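Local coordinates for magnetosome protein MamA (Magnetospirillum gryphiswaldense, PDB 3AS8) that probably serves as a tetratricopeptide-repeat scaffold at the magnetosome surface, recognising copies of itself and other proteins to promote assembly of a complex, at residues A129-K134 and A149-Y154. Numbering follows the deposited sequence. Where two conformers were deposited one is given.
Sequences AIDSFK and AIAYSY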
# COMPACT_ATOMS: atom_id res chain seq x y z
N ALA A 129 6.11 9.10 -12.72
CA ALA A 129 4.79 8.58 -12.37
C ALA A 129 4.25 7.84 -13.60
O ALA A 129 3.70 6.76 -13.50
CB ALA A 129 3.84 9.73 -11.97
N ILE A 130 4.42 8.44 -14.76
CA ILE A 130 3.90 7.91 -16.00
C ILE A 130 4.54 6.56 -16.32
O ILE A 130 3.85 5.66 -16.76
CB ILE A 130 4.06 8.89 -17.11
CG1 ILE A 130 3.03 9.97 -16.96
CG2 ILE A 130 3.85 8.23 -18.57
CD1 ILE A 130 3.23 11.11 -17.85
N ASP A 131 5.84 6.46 -16.13
CA ASP A 131 6.57 5.20 -16.22
C ASP A 131 5.87 4.12 -15.37
O ASP A 131 5.57 3.02 -15.83
CB ASP A 131 8.02 5.39 -15.74
CG ASP A 131 8.93 6.16 -16.75
OD1 ASP A 131 10.06 6.42 -16.36
OD2 ASP A 131 8.53 6.49 -17.91
N SER A 132 5.58 4.45 -14.12
CA SER A 132 4.94 3.48 -13.21
C SER A 132 3.50 3.16 -13.63
O SER A 132 3.12 1.98 -13.70
CB SER A 132 5.02 4.01 -11.74
OG SER A 132 6.26 3.58 -11.18
N PHE A 133 2.72 4.18 -13.99
CA PHE A 133 1.38 3.98 -14.55
C PHE A 133 1.36 3.10 -15.80
O PHE A 133 0.53 2.22 -15.94
CB PHE A 133 0.63 5.29 -14.84
CG PHE A 133 0.32 6.14 -13.64
CD1 PHE A 133 -0.23 5.59 -12.48
CD2 PHE A 133 0.54 7.54 -13.66
CE1 PHE A 133 -0.56 6.40 -11.38
CE2 PHE A 133 0.23 8.33 -12.54
CZ PHE A 133 -0.32 7.75 -11.40
N LYS A 134 2.34 3.26 -16.69
CA LYS A 134 2.44 2.36 -17.80
C LYS A 134 2.77 0.88 -17.51
O LYS A 134 2.25 0.01 -18.18
CB LYS A 134 3.38 2.94 -18.81
CG LYS A 134 2.71 4.16 -19.47
CD LYS A 134 3.53 4.70 -20.66
CE LYS A 134 2.84 5.94 -21.26
NZ LYS A 134 3.67 6.46 -22.35
N ALA A 149 -5.03 8.64 -14.79
CA ALA A 149 -3.90 9.09 -14.00
C ALA A 149 -2.77 9.53 -14.97
O ALA A 149 -2.11 10.54 -14.76
CB ALA A 149 -3.40 7.96 -13.00
N ILE A 150 -2.58 8.79 -16.04
CA ILE A 150 -1.49 9.12 -16.98
C ILE A 150 -1.83 10.43 -17.71
O ILE A 150 -0.97 11.29 -17.88
CB ILE A 150 -1.29 8.02 -18.07
CG1 ILE A 150 -0.58 6.81 -17.54
CG2 ILE A 150 -0.41 8.56 -19.27
CD1 ILE A 150 -0.88 5.55 -18.52
N ALA A 151 -3.10 10.58 -18.12
CA ALA A 151 -3.59 11.84 -18.75
C ALA A 151 -3.32 13.04 -17.89
O ALA A 151 -2.81 14.07 -18.33
CB ALA A 151 -5.11 11.75 -19.01
N TYR A 152 -3.67 12.94 -16.61
CA TYR A 152 -3.46 14.04 -15.67
C TYR A 152 -1.97 14.37 -15.47
O TYR A 152 -1.62 15.51 -15.37
CB TYR A 152 -4.19 13.77 -14.32
CG TYR A 152 -4.26 14.99 -13.41
CD1 TYR A 152 -4.53 16.26 -13.95
CD2 TYR A 152 -4.06 14.90 -12.00
CE1 TYR A 152 -4.59 17.39 -13.17
CE2 TYR A 152 -4.14 16.05 -11.18
CZ TYR A 152 -4.40 17.28 -11.79
OH TYR A 152 -4.46 18.45 -11.08
N SER A 153 -1.09 13.38 -15.45
CA SER A 153 0.32 13.66 -15.24
C SER A 153 0.84 14.43 -16.49
O SER A 153 1.56 15.40 -16.39
CB SER A 153 1.06 12.36 -15.05
OG SER A 153 0.78 11.64 -13.84
N TYR A 154 0.43 14.00 -17.68
CA TYR A 154 0.82 14.69 -18.88
C TYR A 154 0.31 16.14 -18.83
O TYR A 154 1.06 17.07 -19.13
CB TYR A 154 0.36 13.97 -20.11
CG TYR A 154 1.25 12.86 -20.67
CD1 TYR A 154 2.57 13.09 -21.08
CD2 TYR A 154 0.72 11.61 -20.92
CE1 TYR A 154 3.36 12.06 -21.64
CE2 TYR A 154 1.46 10.61 -21.46
CZ TYR A 154 2.79 10.82 -21.81
OH TYR A 154 3.43 9.75 -22.34
O HOH W 1 1.76 7.92 -23.96
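Neighbouring antiparallel helices of the tetratricopeptide-repeat array meet where Ile-130 and Phe-133 of helix 126-139 pack against Ala-149, Ile-150, Ser-153 and Tyr-154 of helix 144-156. The axes of segments 129-134 and 149-154 approach to 9.5 Å, their directions 164° apart, with Ile-130 level with Ile-150. Two CH-pi contacts, one in each direction across the interface, hold much of it. The CD1 methyl of Ile-130 sits over the centre of the Tyr-154 ring, 3.7 Å from the centroid and 5° off the normal. Ile-130 CG1, anti to the carbonyl carbon (chi1 -75°), runs beside Ser-153 CB at 3.6 Å. In return, Ala-149 CB presses on one face of the Phe-133 ring, nearest CZ at 3.5 Å. The edge of that ring, at CE2, faces Ser-153 OG in its plane; the hydroxyl itself is hydrogen-bonded to Asp-121 of helix 110-122. Phe-133 CB and Ile-150 CG1 meet tightly at 3.3 Å as the two side chains pass with their ends pointing opposite ways. An alanine in place of Phe-133 would probably strip Ala-149 CB of its aromatic face and open a gap beside Ser-153. At the exposed margin, the extended Lys-134 chain passes Ile-150 CD1 and brings NZ to the phenol end of Tyr-154. A water accepts from Lys-134 NZ at 2.9 Å and also hydrogen-bonds Tyr-154 OH. The pairing is thus mainly apolar, methyl against ring, and a shared water links the ammonium and phenol ends beside it.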